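Local coordinates for protein lactate racemase (Thermoanaerobacterium thermosaccharolyticum, PDB 2YJG) that catalyses the nickel-dependent interconversion of the D- and L-isomers of lactate, working as a homodimer, at residues A2-P7 against L13-P18; V312-A317 against G396-I401. All blocks are in the same frame, centred on the assembly; numbering follows the deposited sequence.

In the fold
The hairpin of contact 1 and the helix of contact 2 cover the same face of a parallel beta-sheet, to which the strand of contact 2 belongs. Contact 1 lies near the N-terminus, with one face turned to the protein and the other to solvent; backbone hydrogen bonds hold it together. Contact 2 is buried: strand 311-316 meets helix 395-405 through aliphatic side chains and a methyl laid on a helix peptide, with no hydrogen bond between the two segments. The centres of contacts 1 and 2 lie about 12 Å apart, and the two touch directly. Leu17 CD1 packs 3.7 Å from Leu399 CD2, and Ile6 CG2 lies 3.8 Å from Ala316 CB.

Contact 1 of 2, residues A2-P7 against L13-P18; sequences ANIEIP and LAFDLP
Ile4 and Phe15 form the close-packed part of this antiparallel pair, their side chains lying alongside one another and pointing the same way. Ile4 CG1 sits between the backbone N and the carbonyl carbon (chi1 66°), which brings it to 3.7 Å from Phe15 CB and leaves CD1 at the edge of the Phe15 ring, 3.7 Å from CD2. An alanine at Ile4 would remove this whole branch, and the ring edge of Phe15 would probably be left beside a gap and freer to turn. Ile4 packs on Ile25 and Val414, and Phe15 on Leu395 and Leu399 of helix 395-405.

The backbones are joined by reciprocal bonds: Ile4 N to Phe15 O (2.8 Å), Phe15 N to Ile4 O, and, one hydrogen-bonded pair further on, Ile6 N to Leu13 O (2.9 Å, 171° at the hydrogen). The other face, bearing Asn3, Glu5, Ala14 and Asp16, is exposed and loosely knit. Asn3 OD1 comes 3.3 Å from Asp16 CG, with the amide and carboxylate planes 66° apart; Asn3 OD1 and the carboxylate oxygens are all acceptors, so this is proximity without a hydrogen bond. One apolar face against the protein and one largely polar face to solvent make an amphipathic two-stranded beta-hairpin, laid over a parallel sheet.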
# COMPACT_ATOMS: atom_id res chain seq x y z
N ALA A 2 49.83 6.95 5.98
CA ALA A 2 48.66 7.08 5.10
C ALA A 2 47.51 7.70 5.91
O ALA A 2 47.41 7.40 7.11
CB ALA A 2 48.29 5.71 4.56
N ASN A 3 46.72 8.61 5.30
CA ASN A 3 45.51 9.10 5.96
C ASN A 3 44.38 8.18 5.50
O ASN A 3 43.96 8.21 4.34
CB ASN A 3 45.23 10.57 5.65
CG ASN A 3 46.32 11.50 6.16
OD1 ASN A 3 46.74 11.44 7.32
ND2 ASN A 3 46.78 12.37 5.28
N ILE A 4 43.96 7.29 6.39
CA ILE A 4 42.99 6.26 6.01
C ILE A 4 41.58 6.70 6.48
O ILE A 4 41.46 7.26 7.55
CB ILE A 4 43.41 4.84 6.58
CG1 ILE A 4 43.36 4.81 8.09
CG2 ILE A 4 44.85 4.45 6.15
CD1 ILE A 4 43.39 3.42 8.74
N GLU A 5 40.58 6.58 5.62
CA GLU A 5 39.21 6.87 5.98
C GLU A 5 38.49 5.52 6.17
O GLU A 5 38.49 4.68 5.27
CB GLU A 5 38.48 7.68 4.93
CG GLU A 5 38.88 9.16 4.84
CD GLU A 5 37.81 10.00 4.11
OE1 GLU A 5 36.90 9.43 3.47
OE2 GLU A 5 37.89 11.25 4.20
N ILE A 6 37.93 5.36 7.37
CA ILE A 6 37.25 4.12 7.84
C ILE A 6 35.78 4.44 8.14
O ILE A 6 35.50 5.29 8.99
CB ILE A 6 37.96 3.66 9.12
CG1 ILE A 6 39.45 3.39 8.79
CG2 ILE A 6 37.34 2.45 9.79
CD1 ILE A 6 39.71 2.21 7.95
N PRO A 7 34.86 3.85 7.41
CA PRO A 7 33.42 4.00 7.51
C PRO A 7 32.99 3.66 8.91
O PRO A 7 33.51 2.72 9.50
CB PRO A 7 32.90 2.96 6.55
CG PRO A 7 34.02 2.65 5.69
CD PRO A 7 35.24 3.01 6.28
N LEU A 13 35.75 7.65 10.18
CA LEU A 13 36.85 8.02 11.03
C LEU A 13 38.07 8.28 10.17
O LEU A 13 38.30 7.54 9.22
CB LEU A 13 37.14 6.97 12.09
CG LEU A 13 35.88 6.48 12.82
CD1 LEU A 13 36.23 5.36 13.74
CD2 LEU A 13 35.19 7.63 13.57
N ALA A 14 38.82 9.34 10.52
CA ALA A 14 40.11 9.70 9.92
C ALA A 14 41.21 9.30 10.86
O ALA A 14 41.23 9.61 12.09
CB ALA A 14 40.19 11.22 9.60
N PHE A 15 42.12 8.53 10.29
CA PHE A 15 43.20 8.00 11.06
C PHE A 15 44.46 8.16 10.26
O PHE A 15 44.53 7.67 9.14
CB PHE A 15 42.94 6.52 11.29
CG PHE A 15 43.86 5.91 12.28
CD1 PHE A 15 44.16 6.57 13.48
CD2 PHE A 15 44.40 4.65 12.05
CE1 PHE A 15 45.00 6.00 14.42
CE2 PHE A 15 45.23 4.06 12.99
CZ PHE A 15 45.53 4.74 14.18
N ASP A 16 45.46 8.80 10.86
CA ASP A 16 46.79 8.87 10.26
C ASP A 16 47.61 7.71 10.72
O ASP A 16 47.95 7.66 11.89
CB ASP A 16 47.45 10.14 10.70
CG ASP A 16 48.62 10.50 9.85
OD1 ASP A 16 49.10 9.62 9.12
OD2 ASP A 16 49.06 11.68 9.95
N LEU A 17 47.92 6.76 9.83
CA LEU A 17 48.71 5.59 10.21
C LEU A 17 50.02 5.60 9.40
O LEU A 17 49.96 5.57 8.16
CB LEU A 17 47.96 4.29 9.88
CG LEU A 17 48.64 2.99 10.23
CD1 LEU A 17 49.07 2.86 11.72
CD2 LEU A 17 47.64 1.87 9.78
N PRO A 18 51.17 5.61 10.07
CA PRO A 18 52.40 5.74 9.31
C PRO A 18 52.65 4.62 8.31
O PRO A 18 52.53 3.42 8.66
CB PRO A 18 53.48 5.73 10.38
CG PRO A 18 52.79 5.63 11.73
CD PRO A 18 51.37 5.89 11.50

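Contact 2 of 2, residues V312-A317 against G396-I401; sequences VIIIAA and GEALKI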
# COMPACT_ATOMS: atom_id res chain seq x y z
N VAL A 312 45.69 -9.54 16.51
CA VAL A 312 44.66 -8.63 16.98
C VAL A 312 43.91 -8.04 15.81
O VAL A 312 44.50 -7.57 14.84
CB VAL A 312 45.28 -7.53 17.85
CG1 VAL A 312 44.20 -6.60 18.44
CG2 VAL A 312 46.12 -8.18 18.98
N ILE A 313 42.58 -8.17 15.85
CA ILE A 313 41.73 -7.55 14.87
C ILE A 313 41.08 -6.33 15.55
O ILE A 313 40.40 -6.48 16.61
CB ILE A 313 40.63 -8.54 14.41
CG1 ILE A 313 41.26 -9.73 13.66
CG2 ILE A 313 39.54 -7.85 13.56
CD1 ILE A 313 40.30 -11.07 13.75
N ILE A 314 41.29 -5.15 14.97
CA ILE A 314 40.58 -3.88 15.34
C ILE A 314 39.48 -3.63 14.34
O ILE A 314 39.69 -3.60 13.12
CB ILE A 314 41.50 -2.64 15.36
CG1 ILE A 314 42.67 -2.84 16.29
CG2 ILE A 314 40.69 -1.40 15.73
CD1 ILE A 314 43.91 -1.90 16.07
N ILE A 315 38.27 -3.48 14.85
CA ILE A 315 37.12 -3.24 14.02
C ILE A 315 36.38 -1.97 14.49
O ILE A 315 36.01 -1.86 15.65
CB ILE A 315 36.12 -4.46 13.95
CG1 ILE A 315 35.07 -4.11 12.92
CG2 ILE A 315 35.48 -4.77 15.27
CD1 ILE A 315 34.29 -5.18 12.27
N ALA A 316 36.14 -1.05 13.55
CA ALA A 316 35.36 0.11 13.85
C ALA A 316 33.96 -0.15 13.40
O ALA A 316 33.75 -0.40 12.24
CB ALA A 316 35.93 1.37 13.17
N ALA A 317 33.03 -0.12 14.36
CA ALA A 317 31.60 -0.43 14.17
C ALA A 317 30.82 0.35 15.25
O ALA A 317 30.96 0.10 16.44
CB ALA A 317 31.34 -1.97 14.27
N GLY A 396 43.33 5.28 17.51
CA GLY A 396 44.60 5.45 18.23
C GLY A 396 44.75 4.62 19.49
O GLY A 396 45.71 3.89 19.62
N GLU A 397 43.73 4.65 20.35
CA GLU A 397 43.73 3.82 21.53
C GLU A 397 43.69 2.35 21.16
O GLU A 397 44.34 1.56 21.78
CB GLU A 397 42.55 4.14 22.40
CG GLU A 397 42.56 3.36 23.68
CD GLU A 397 41.41 3.70 24.63
OE1 GLU A 397 40.24 3.74 24.21
OE2 GLU A 397 41.69 3.92 25.83
N ALA A 398 42.92 1.99 20.14
CA ALA A 398 42.80 0.60 19.75
C ALA A 398 44.19 0.09 19.36
O ALA A 398 44.64 -1.01 19.79
CB ALA A 398 41.76 0.43 18.64
N LEU A 399 44.90 0.89 18.58
CA LEU A 399 46.26 0.51 18.13
C LEU A 399 47.24 0.37 19.29
O LEU A 399 48.05 -0.56 19.31
CB LEU A 399 46.79 1.48 17.08
CG LEU A 399 48.03 1.01 16.32
CD1 LEU A 399 47.80 -0.40 15.69
CD2 LEU A 399 48.37 2.03 15.21
N LYS A 400 47.17 1.29 20.26
CA LYS A 400 48.03 1.18 21.47
C LYS A 400 47.75 -0.13 22.23
O LYS A 400 48.68 -0.82 22.72
CB LYS A 400 47.87 2.40 22.40
CG LYS A 400 47.99 2.12 23.93
CD LYS A 400 46.64 1.70 24.62
CE LYS A 400 46.48 2.21 26.09
NZ LYS A 400 47.01 1.29 27.19
N ILE A 401 46.46 -0.51 22.32
CA ILE A 401 46.11 -1.75 23.05
C ILE A 401 46.71 -2.93 22.26
O ILE A 401 47.40 -3.75 22.82
CB ILE A 401 44.58 -1.92 23.29
CG1 ILE A 401 43.99 -0.83 24.23
CG2 ILE A 401 44.26 -3.25 23.89
CD1 ILE A 401 44.45 -0.98 25.75
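No aromatic ring takes part where Ile314 meets Ala398 and Leu399; the flat group in this contact is the peptide unit between the two helix residues. The CD1 methyl of Ile314 lies over one face of it, 3.9 Å from both Ala398 C and Leu399 N, rather than meeting it from an edge. The setting is an alpha/beta fold in which helix 395-405 follows the outermost strand 390-392 and leads back across the sheet toward strand 412-415, a beta-alpha-beta crossover that carries it over strand 311-316.

Ile314 is the one residue of 312-317 that reaches 396-401, and it does so with both branches. With CG1 anti to the carbonyl carbon (chi1 -56°), CG2 falls anti to the backbone N and meets the methyl of Ala398, CG2 to CB 3.6 Å. The other branch is extended (chi2 161°), taking CD1 past that methyl, 4.1 Å from Ala398 CB, and onto the helix backbone. The small side chain of Ala398 is consistent with so close an approach of CD1 to the main chain.

Around this point Ile373 and Val375 of the neighbouring strand also pack on Ala398, while Ile279, Ile281 and Leu395 surround Ile314. The contact is therefore one patch of a continuous aliphatic layer between sheet and helix, away from the cofactor and substrate sites. Within the helix, Lys400 N bonds to Gly396 O at 3.0 Å. Leu399 starts away from the strand, yet its CD1 still lies 4.2 Å from Ile314 CD1.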